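HdaB,HdaA (Adhesin), HUS-associated diffuse adherence (Escherichia coli, PDB 5D55) serves as the minor tip subunit of the Hda (AAF/IV) pilus of enteroaggregative E. coli, a chaperone-usher pilus tied to adhesion and biofilm, and probably takes part in adherence. Local coordinates at residues Gly45-Asn51 and Ser123-Tyr129; His72-Ile76 and Asn112-His116; Arg75-Gly80 and Phe105-Gly111. One frame throughout, in Å; residues are numbered along the deposited sequence.

How the interactions relate
Interactions 1 and 3 lie in the two layers of what is consistent with a pilus-subunit beta sandwich; interaction 2 joins strand 73-79 to the short strand 113-114, which pairs with 25-26. Interaction 1 joins strands 45-50 and 118-132, and interaction 3 joins 73-79 and 102-109 opposite; their centres are about 14 Å apart, and Val124 CG1 packs 3.4 Å from Ile107 CD1 between the layers. Interaction 2 lies about 12 Å between centres from interaction 3, sharing Arg75 and Ile76. Along the chain, interactions 2 and 3 are nested within the loop closed by interaction 1. Strand 73-79 thus links the core to one end of the HdaB part.

Interaction 1. Residues Gly45-Asn51 and Ser123-Tyr129; sequences GFRVWIN and SVSGECY
Trp49 lays one indole face over Ser125, whose CB stands 3.2 Å above the ring plane near the rim and 3.5 Å from Trp49 NE1; Gly126 N lies over the same face. At the edge Trp49 CH2 meets Glu127 OE1 at 3.6 Å, with ring and carboxylate planes 88° apart. Tyr129 places one ring face over Gly45 N, while Phe46 C sits in plane at the ring edge. The CG of Tyr129 stands between the backbone N and the carbonyl carbon (chi1 70°), which folds the phenol across the partner strand, where Asn96 O bonds the hydroxyl.

Arg47 and Glu127 run side by side on the Trp49 face. Their ion pair is long, 3.9 Å from Arg47 NH1 to Glu127 OE2, with flat groups 85° apart, and a water bridges the same two atoms. Arg47 NH2 bonds Gln92 O. Asn51 OD1 accepts Ser123 OG at 3.0 Å, in the carbonyl plane on a lone pair; Ser125 OG also lies 2.9 Å from Asn51 OD1, but its proton may instead serve another acceptor, and this hydroxyl hydrogen-bonds Thr146 of the second subunit.

The ladder is antiparallel: Arg47 N to Glu127 O is 2.8 Å, and Trp49 with Ser125 forms a reciprocal pair. On the other face, Phe46, Val48, Ile50 and Val124 point inward. Cys128, in disulfide with Cys39, sets SG obliquely against the Phe46 ring in a sulfur-aromatic contact, doubtful in detail because Cys128 has two conformers.

This buried pair belongs to a sheet in which 94-95 flanks 45-50 and 137-140 flanks 118-132. Val48, Ile50 and Val124 pack on strands 73-79 and 102-109 opposite, while Ser123 to Gly126 pair antiparallel with the engineered HdaA segment of the second subunit.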
loop_
_atom_site.group_PDB
_atom_site.type_symbol
_atom_site.label_atom_id
_atom_site.label_comp_id
_atom_site.label_asym_id
_atom_site.label_seq_id
_atom_site.Cartn_x
_atom_site.Cartn_y
_atom_site.Cartn_z
ATOM N N GLY B 45 10.341 0.387 -7.315
ATOM C CA GLY B 45 10.286 -0.791 -8.165
ATOM C C GLY B 45 9.028 -1.601 -7.949
ATOM O O GLY B 45 8.098 -1.152 -7.278
ATOM N N PHE B 46 9.018 -2.804 -8.514
ATOM C CA PHE B 46 7.839 -3.658 -8.501
ATOM C C PHE B 46 8.169 -4.946 -7.768
ATOM O O PHE B 46 9.337 -5.354 -7.721
ATOM C CB PHE B 46 7.408 -4.020 -9.931
ATOM C CG PHE B 46 6.966 -2.840 -10.780
ATOM C CD1 PHE B 46 5.621 -2.523 -10.904
ATOM C CD2 PHE B 46 7.894 -2.072 -11.479
ATOM C CE1 PHE B 46 5.198 -1.453 -11.720
ATOM C CE2 PHE B 46 7.486 -1.003 -12.286
ATOM C CZ PHE B 46 6.136 -0.690 -12.403
ATOM N N ARG B 47 7.129 -5.575 -7.218
ATOM C CA ARG B 47 7.197 -6.893 -6.609
ATOM C C ARG B 47 6.021 -7.736 -7.119
ATOM O O ARG B 47 4.873 -7.280 -7.097
ATOM C CB ARG B 47 7.105 -6.744 -5.091
ATOM C CG ARG B 47 7.356 -8.005 -4.295
ATOM C CD ARG B 47 7.150 -7.733 -2.811
ATOM N NE ARG B 47 7.407 -8.913 -1.991
ATOM C CZ ARG B 47 7.407 -8.919 -0.658
ATOM N NH1 ARG B 47 7.160 -7.803 0.019
ATOM N NH2 ARG B 47 7.658 -10.044 -0.000
ATOM N N VAL B 48 6.308 -8.953 -7.585
ATOM C CA VAL B 48 5.280 -9.868 -8.117
ATOM C C VAL B 48 5.505 -11.257 -7.512
ATOM O O VAL B 48 6.647 -11.638 -7.244
ATOM C CB VAL B 48 5.371 -9.961 -9.666
ATOM C CG1 VAL B 48 4.445 -11.030 -10.224
ATOM C CG2 VAL B 48 5.044 -8.609 -10.303
ATOM N N TRP B 49 4.424 -12.005 -7.294
ATOM C CA TRP B 49 4.525 -13.374 -6.796
ATOM C C TRP B 49 3.398 -14.263 -7.303
ATOM O O TRP B 49 2.327 -13.779 -7.663
ATOM C CB TRP B 49 4.570 -13.421 -5.261
ATOM C CG TRP B 49 3.366 -12.816 -4.579
ATOM C CD1 TRP B 49 2.252 -13.481 -4.128
ATOM C CD2 TRP B 49 3.164 -11.427 -4.254
ATOM N NE1 TRP B 49 1.375 -12.595 -3.553
ATOM C CE2 TRP B 49 1.905 -11.329 -3.613
ATOM C CE3 TRP B 49 3.924 -10.262 -4.444
ATOM C CZ2 TRP B 49 1.386 -10.113 -3.156
ATOM C CZ3 TRP B 49 3.412 -9.048 -4.000
ATOM C CH2 TRP B 49 2.149 -8.982 -3.361
ATOM N N ILE B 50 3.665 -15.562 -7.315
ATOM C CA ILE B 50 2.673 -16.578 -7.662
ATOM C C ILE B 50 1.880 -17.005 -6.426
ATOM O O ILE B 50 2.454 -17.259 -5.361
ATOM C CB ILE B 50 3.349 -17.815 -8.291
ATOM C CG1 ILE B 50 4.117 -17.417 -9.555
ATOM C CG2 ILE B 50 2.293 -18.916 -8.579
ATOM C CD1 ILE B 50 5.086 -18.503 -10.108
ATOM N N ASN B 51 0.557 -17.072 -6.568
ATOM C CA ASN B 51 -0.284 -17.613 -5.519
ATOM C C ASN B 51 -0.477 -19.103 -5.737
ATOM O O ASN B 51 -1.409 -19.533 -6.422
ATOM C CB ASN B 51 -1.634 -16.898 -5.474
ATOM C CG ASN B 51 -1.494 -15.389 -5.373
ATOM O OD1 ASN B 51 -1.923 -14.658 -6.267
ATOM N ND2 ASN B 51 -0.879 -14.913 -4.291
ATOM N N SER B 123 -2.246 -18.030 -10.901
ATOM C CA SER B 123 -2.690 -16.850 -10.156
ATOM C C SER B 123 -1.462 -16.097 -9.694
ATOM O O SER B 123 -0.562 -16.693 -9.084
ATOM C CB SER B 123 -3.519 -17.239 -8.933
ATOM O OG SER B 123 -3.749 -16.120 -8.089
ATOM N N VAL B 124 -1.422 -14.800 -9.984
ATOM C CA VAL B 124 -0.293 -13.954 -9.566
ATOM C C VAL B 124 -0.811 -12.684 -8.909
ATOM O O VAL B 124 -1.934 -12.230 -9.189
ATOM C CB VAL B 124 0.662 -13.587 -10.751
ATOM C CG1 VAL B 124 1.304 -14.848 -11.345
ATOM C CG2 VAL B 124 -0.094 -12.838 -11.818
ATOM N N SER B 125 -0.002 -12.131 -8.012
ATOM C CA SER B 125 -0.332 -10.876 -7.361
ATOM C C SER B 125 0.880 -9.968 -7.465
ATOM O O SER B 125 2.000 -10.436 -7.707
ATOM C CB SER B 125 -0.737 -11.092 -5.902
ATOM O OG SER B 125 -1.944 -11.813 -5.833
ATOM N N GLY B 126 0.665 -8.670 -7.306
ATOM C CA GLY B 126 1.774 -7.739 -7.432
ATOM C C GLY B 126 1.470 -6.374 -6.874
ATOM O O GLY B 126 0.297 -6.008 -6.669
ATOM N N GLU B 127 2.539 -5.624 -6.623
ATOM C CA GLU B 127 2.461 -4.288 -6.028
ATOM C C GLU B 127 3.716 -3.519 -6.429
ATOM O O GLU B 127 4.705 -4.124 -6.878
ATOM C CB GLU B 127 2.371 -4.395 -4.490
ATOM C CG GLU B 127 3.635 -4.971 -3.820
ATOM C CD GLU B 127 3.470 -5.384 -2.345
ATOM O OE1 GLU B 127 2.342 -5.660 -1.876
ATOM O OE2 GLU B 127 4.500 -5.447 -1.645
ATOM N N CYS B 128 3.658 -2.192 -6.346
ATOM C CA CYS B 128 4.888 -1.411 -6.361
ATOM C C CYS B 128 5.291 -1.136 -4.940
ATOM O O CYS B 128 4.467 -1.226 -4.028
ATOM C CB CYS B 128 4.726 -0.100 -7.104
ATOM S SG CYS B 128 4.836 -0.343 -8.835
ATOM N N TYR B 129 6.565 -0.838 -4.738
ATOM C CA TYR B 129 7.062 -0.592 -3.397
ATOM C C TYR B 129 7.965 0.633 -3.408
ATOM O O TYR B 129 8.454 1.051 -4.466
ATOM C CB TYR B 129 7.818 -1.826 -2.867
ATOM C CG TYR B 129 9.137 -2.047 -3.576
ATOM C CD1 TYR B 129 10.299 -1.392 -3.150
ATOM C CD2 TYR B 129 9.219 -2.876 -4.689
ATOM C CE1 TYR B 129 11.510 -1.566 -3.814
ATOM C CE2 TYR B 129 10.424 -3.063 -5.353
ATOM C CZ TYR B 129 11.567 -2.405 -4.903
ATOM O OH TYR B 129 12.752 -2.578 -5.569
HETATM O O HOH W 1 7.400 -5.006 -0.506
HETATM O O HOH W 2 -0.920 -20.110 -9.489
HETATM O O HOH W 3 -2.064 -12.480 -2.940
#

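Interaction 2. Residues His72-Ile76 and Asn112-His116; sequences HNLRI and NQQVH
Gln113 sends CG anti to its own carbonyl carbon (chi1 -76°) and extends beyond it, so that its amide arrives beside the backbone of Arg75. There, in a fold consistent with the beta sandwich of pilus subunits, the amide continues the ladder near the start of strand 73-79. It gives Arg75 N its acceptor, Gln113 OE1 at 2.9 Å, in the carbonyl plane on a lone pair, and Gln113 NE2 returns a nearly straight bond (177°) to Arg75 O at 3.1 Å, an oxygen shared with the backbone N of Asp110. These two bonds hold the amide flat, and Gln113 NE2 also bonds Gly111 O. A water that Arg75 NH1 holds in the guanidinium plane donates to Asn73 O, while NE makes a salt bridge with Glu55.

Deeper in, Leu74 CD1 touches Val115 CG2 at 3.8 Å, and both side chains pack on Tyr120 of strand 118-132. At the start of 72-76 and the end of 112-116, the His72 and His116 rings form an offset stack, planes at 7°. Both histidines also touch a crystal neighbour, so the lattice may influence the stack. Another water bridges the backbones, donating to Asn73 O at 2.8 Å and accepting from His116 N at 3.0 Å.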
loop_
_atom_site.group_PDB
_atom_site.type_symbol
_atom_site.label_atom_id
_atom_site.label_comp_id
_atom_site.label_asym_id
_atom_site.label_seq_id
_atom_site.Cartn_x
_atom_site.Cartn_y
_atom_site.Cartn_z
ATOM N N HIS B 72 -2.527 -33.499 -12.621
ATOM C CA HIS B 72 -1.077 -33.637 -12.548
ATOM C C HIS B 72 -0.434 -32.307 -12.182
ATOM O O HIS B 72 -1.102 -31.265 -12.174
ATOM C CB HIS B 72 -0.528 -34.111 -13.887
ATOM C CG HIS B 72 -0.788 -35.556 -14.171
ATOM N ND1 HIS B 72 0.193 -36.519 -14.069
ATOM C CD2 HIS B 72 -1.914 -36.202 -14.556
ATOM C CE1 HIS B 72 -0.315 -37.696 -14.387
ATOM N NE2 HIS B 72 -1.594 -37.534 -14.684
ATOM N N ASN B 73 0.868 -32.340 -11.907
ATOM C CA ASN B 73 1.582 -31.183 -11.383
ATOM C C ASN B 73 2.483 -30.496 -12.402
ATOM O O ASN B 73 3.083 -31.144 -13.269
ATOM C CB ASN B 73 2.390 -31.571 -10.134
ATOM C CG ASN B 73 1.532 -32.227 -9.059
ATOM O OD1 ASN B 73 1.768 -33.377 -8.673
ATOM N ND2 ASN B 73 0.525 -31.518 -8.590
ATOM N N LEU B 74 2.563 -29.171 -12.293
ATOM C CA LEU B 74 3.466 -28.371 -13.103
ATOM C C LEU B 74 4.200 -27.399 -12.188
ATOM O O LEU B 74 3.573 -26.729 -11.375
ATOM C CB LEU B 74 2.688 -27.590 -14.167
ATOM C CG LEU B 74 3.385 -26.414 -14.865
ATOM C CD1 LEU B 74 4.529 -26.877 -15.770
ATOM C CD2 LEU B 74 2.365 -25.603 -15.647
ATOM N N ARG B 75 5.519 -27.322 -12.329
ATOM C CA ARG B 75 6.321 -26.435 -11.491
ATOM C C ARG B 75 6.619 -25.166 -12.278
ATOM O O ARG B 75 7.138 -25.236 -13.401
ATOM C CB ARG B 75 7.633 -27.108 -11.047
ATOM C CG ARG B 75 7.527 -28.083 -9.865
ATOM C CD ARG B 75 7.041 -29.480 -10.305
ATOM N NE ARG B 75 7.004 -30.444 -9.198
ATOM C CZ ARG B 75 6.452 -31.660 -9.267
ATOM N NH1 ARG B 75 5.875 -32.086 -10.388
ATOM N NH2 ARG B 75 6.470 -32.456 -8.205
ATOM N N ILE B 76 6.268 -24.018 -11.697
ATOM C CA ILE B 76 6.432 -22.727 -12.378
ATOM C C ILE B 76 7.186 -21.712 -11.545
ATOM O O ILE B 76 7.263 -21.854 -10.335
ATOM C CB ILE B 76 5.077 -22.113 -12.794
ATOM C CG1 ILE B 76 4.127 -22.007 -11.593
ATOM C CG2 ILE B 76 4.499 -22.891 -13.960
ATOM C CD1 ILE B 76 2.910 -21.134 -11.828
ATOM N N ASN B 112 13.346 -28.480 -16.389
ATOM C CA ASN B 112 12.906 -29.370 -17.479
ATOM C C ASN B 112 11.789 -30.316 -17.011
ATOM O O ASN B 112 11.942 -30.997 -15.994
ATOM C CB ASN B 112 14.080 -30.197 -18.006
ATOM C CG ASN B 112 15.051 -29.394 -18.866
ATOM O OD1 ASN B 112 14.944 -28.174 -19.012
ATOM N ND2 ASN B 112 16.029 -30.097 -19.432
ATOM N N GLN B 113 10.671 -30.360 -17.736
ATOM C CA GLN B 113 9.518 -31.160 -17.298
ATOM C C GLN B 113 8.745 -31.763 -18.455
ATOM O O GLN B 113 8.431 -31.070 -19.434
ATOM C CB GLN B 113 8.534 -30.316 -16.471
ATOM C CG GLN B 113 8.955 -30.011 -15.032
ATOM C CD GLN B 113 8.138 -28.872 -14.450
ATOM O OE1 GLN B 113 6.978 -29.055 -14.061
ATOM N NE2 GLN B 113 8.731 -27.685 -14.410
ATOM N N GLN B 114 8.438 -33.051 -18.329
ATOM C CA GLN B 114 7.453 -33.693 -19.178
ATOM C C GLN B 114 6.144 -33.524 -18.436
ATOM O O GLN B 114 5.909 -34.177 -17.415
ATOM C CB GLN B 114 7.775 -35.180 -19.393
ATOM C CG GLN B 114 6.731 -35.893 -20.235
ATOM C CD GLN B 114 6.865 -37.407 -20.261
ATOM O OE1 GLN B 114 5.875 -38.107 -20.449
ATOM N NE2 GLN B 114 8.080 -37.916 -20.092
ATOM N N VAL B 115 5.320 -32.611 -18.934
ATOM C CA VAL B 115 4.128 -32.160 -18.236
ATOM C C VAL B 115 2.933 -32.853 -18.847
ATOM O O VAL B 115 2.750 -32.834 -20.071
ATOM C CB VAL B 115 3.940 -30.627 -18.366
ATOM C CG1 VAL B 115 2.722 -30.138 -17.551
ATOM C CG2 VAL B 115 5.196 -29.892 -17.940
ATOM N N HIS B 116 2.116 -33.456 -17.994
ATOM C CA HIS B 116 0.930 -34.148 -18.461
ATOM C C HIS B 116 -0.080 -33.151 -19.017
ATOM O O HIS B 116 -0.299 -32.099 -18.414
ATOM C CB HIS B 116 0.293 -34.943 -17.329
ATOM C CG HIS B 116 -0.768 -35.896 -17.788
ATOM N ND1 HIS B 116 -0.574 -37.264 -17.824
ATOM C CD2 HIS B 116 -2.030 -35.681 -18.234
ATOM C CE1 HIS B 116 -1.675 -37.846 -18.267
ATOM N NE2 HIS B 116 -2.571 -36.910 -18.525
HETATM O O HOH W 4 2.665 -33.201 -15.067
HETATM O O HOH W 5 5.779 -31.173 -13.397
#

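Interaction 3. Residues Arg75-Gly80 and Phe105-Gly111; sequences RIRIGG and FYIEVDG
Arg77 reaches across the ladder to two carboxylates at once, Glu108 and Asp110. The short arm is Arg77 NH1 to Asp110 OD1, 3.1 Å, a hydrogen-bonded salt bridge bent to 141° at the hydrogen: the oxygen lies in the guanidinium plane, yet the donor stands 38° out of the carboxylate plane. The other is long, 3.6 Å from Arg77 NH2 to Glu108 OE1, and a water links those same atoms. Asp28 takes a salt bridge from Arg77 NH1 as well, so three acids lie near this cation, two of them at NH1, and would be expected to stabilise its charge. CG of Arg77 sits between the backbone N and the carbonyl carbon (chi1 64°), and the extended chain beyond it carries the guanidinium past Glu108 and Asp110, with Val109 O over one face.

Gly79 leaves room for Glu108, whose CD rests 3.6 Å from Gly79 CA. Beneath, Glu108 N bonds Arg77 O (2.8 Å) in the antiparallel ladder. On the face of Ile78 and Ile107, Ile78 CD1 meets Ile107 CD1 and Ile76 CG2 reaches Ile107 CG2, each at 3.8 Å.

Strand 62-65 flanks 73-79 and 31-38 flanks 102-109; the isoleucines pack against strands 45-50 and 118-132.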
loop_
_atom_site.group_PDB
_atom_site.type_symbol
_atom_site.label_atom_id
_atom_site.label_comp_id
_atom_site.label_asym_id
_atom_site.label_seq_id
_atom_site.Cartn_x
_atom_site.Cartn_y
_atom_site.Cartn_z
ATOM N N ARG B 75 5.519 -27.322 -12.329
ATOM C CA ARG B 75 6.321 -26.435 -11.491
ATOM C C ARG B 75 6.619 -25.166 -12.278
ATOM O O ARG B 75 7.138 -25.236 -13.401
ATOM C CB ARG B 75 7.633 -27.108 -11.047
ATOM C CG ARG B 75 7.527 -28.083 -9.865
ATOM C CD ARG B 75 7.041 -29.480 -10.305
ATOM N NE ARG B 75 7.004 -30.444 -9.198
ATOM C CZ ARG B 75 6.452 -31.660 -9.267
ATOM N NH1 ARG B 75 5.875 -32.086 -10.388
ATOM N NH2 ARG B 75 6.470 -32.456 -8.205
ATOM N N ILE B 76 6.268 -24.018 -11.697
ATOM C CA ILE B 76 6.432 -22.727 -12.378
ATOM C C ILE B 76 7.186 -21.712 -11.545
ATOM O O ILE B 76 7.263 -21.854 -10.335
ATOM C CB ILE B 76 5.077 -22.113 -12.794
ATOM C CG1 ILE B 76 4.127 -22.007 -11.593
ATOM C CG2 ILE B 76 4.499 -22.891 -13.960
ATOM C CD1 ILE B 76 2.910 -21.134 -11.828
ATOM N N ARG B 77 7.751 -20.702 -12.210
ATOM C CA ARG B 77 8.405 -19.567 -11.539
ATOM C C ARG B 77 8.071 -18.295 -12.319
ATOM O O ARG B 77 7.647 -18.380 -13.468
ATOM C CB ARG B 77 9.931 -19.755 -11.501
ATOM C CG ARG B 77 10.608 -19.780 -12.874
ATOM C CD ARG B 77 12.107 -19.532 -12.747
ATOM N NE ARG B 77 12.789 -19.493 -14.042
ATOM C CZ ARG B 77 13.392 -20.540 -14.607
ATOM N NH1 ARG B 77 13.407 -21.720 -14.001
ATOM N NH2 ARG B 77 13.981 -20.407 -15.781
ATOM N N ILE B 78 8.261 -17.129 -11.700
ATOM C CA ILE B 78 8.226 -15.860 -12.451
ATOM C C ILE B 78 9.551 -15.703 -13.188
ATOM O O ILE B 78 10.619 -15.968 -12.614
ATOM C CB ILE B 78 8.027 -14.638 -11.517
ATOM C CG1 ILE B 78 6.758 -14.799 -10.674
ATOM C CG2 ILE B 78 7.993 -13.306 -12.319
ATOM C CD1 ILE B 78 5.471 -14.665 -11.498
ATOM N N GLY B 79 9.486 -15.296 -14.459
ATOM C CA GLY B 79 10.683 -14.986 -15.231
ATOM C C GLY B 79 10.660 -13.586 -15.824
ATOM O O GLY B 79 9.686 -12.829 -15.662
ATOM N N GLY B 80 11.742 -13.252 -16.516
ATOM C CA GLY B 80 11.842 -12.005 -17.253
ATOM C C GLY B 80 13.086 -11.248 -16.859
ATOM O O GLY B 80 13.534 -11.324 -15.706
ATOM N N PHE B 105 6.605 -9.284 -16.955
ATOM C CA PHE B 105 7.133 -10.503 -16.365
ATOM C C PHE B 105 6.502 -11.706 -17.080
ATOM O O PHE B 105 5.572 -11.530 -17.892
ATOM C CB PHE B 105 6.865 -10.539 -14.846
ATOM C CG PHE B 105 5.397 -10.567 -14.478
ATOM C CD1 PHE B 105 4.730 -11.784 -14.297
ATOM C CD2 PHE B 105 4.681 -9.382 -14.339
ATOM C CE1 PHE B 105 3.381 -11.809 -13.967
ATOM C CE2 PHE B 105 3.335 -9.396 -14.007
ATOM C CZ PHE B 105 2.678 -10.603 -13.825
ATOM N N TYR B 106 7.001 -12.912 -16.795
ATOM C CA TYR B 106 6.446 -14.138 -17.376
ATOM C C TYR B 106 6.202 -15.216 -16.327
ATOM O O TYR B 106 6.826 -15.215 -15.259
ATOM C CB TYR B 106 7.351 -14.697 -18.488
ATOM C CG TYR B 106 7.727 -13.675 -19.542
ATOM C CD1 TYR B 106 6.940 -13.497 -20.674
ATOM C CD2 TYR B 106 8.862 -12.879 -19.391
ATOM C CE1 TYR B 106 7.276 -12.541 -21.637
ATOM C CE2 TYR B 106 9.211 -11.939 -20.334
ATOM C CZ TYR B 106 8.412 -11.771 -21.461
ATOM O OH TYR B 106 8.754 -10.832 -22.411
ATOM N N ILE B 107 5.270 -16.119 -16.625
ATOM C CA ILE B 107 5.195 -17.380 -15.915
ATOM C C ILE B 107 6.006 -18.324 -16.783
ATOM O O ILE B 107 5.763 -18.436 -17.994
ATOM C CB ILE B 107 3.740 -17.919 -15.776
ATOM C CG1 ILE B 107 2.810 -16.920 -15.065
ATOM C CG2 ILE B 107 3.735 -19.314 -15.110
ATOM C CD1 ILE B 107 3.114 -16.725 -13.572
ATOM N N GLU B 108 7.015 -18.952 -16.187
ATOM C CA GLU B 108 7.902 -19.843 -16.936
ATOM C C GLU B 108 7.949 -21.218 -16.304
ATOM O O GLU B 108 7.758 -21.356 -15.096
ATOM C CB GLU B 108 9.314 -19.269 -17.015
ATOM C CG GLU B 108 9.393 -17.933 -17.766
ATOM C CD GLU B 108 10.814 -17.425 -17.936
ATOM O OE1 GLU B 108 11.745 -17.999 -17.322
ATOM O OE2 GLU B 108 11.000 -16.451 -18.693
ATOM N N VAL B 109 8.240 -22.224 -17.124
ATOM C CA VAL B 109 8.443 -23.575 -16.639
ATOM C C VAL B 109 9.698 -23.580 -15.761
ATOM O O VAL B 109 10.759 -23.107 -16.172
ATOM C CB VAL B 109 8.612 -24.562 -17.817
ATOM C CG1 VAL B 109 8.880 -25.952 -17.301
ATOM C CG2 VAL B 109 7.349 -24.548 -18.695
ATOM N N ASP B 110 9.565 -24.112 -14.556
ATOM C CA ASP B 110 10.674 -24.117 -13.594
ATOM C C ASP B 110 11.314 -25.508 -13.573
ATOM O O ASP B 110 10.829 -26.414 -12.894
ATOM C CB ASP B 110 10.156 -23.692 -12.217
ATOM C CG ASP B 110 11.273 -23.487 -11.189
ATOM O OD1 ASP B 110 12.463 -23.452 -11.569
ATOM O OD2 ASP B 110 10.952 -23.366 -9.990
ATOM N N GLY B 111 12.382 -25.671 -14.347
ATOM C CA GLY B 111 13.060 -26.966 -14.506
ATOM C C GLY B 111 12.479 -27.795 -15.647
ATOM O O GLY B 111 11.258 -27.808 -15.859
HETATM O O HOH W 6 8.945 -22.227 -8.415
HETATM O O HOH W 7 14.651 -18.257 -17.405
#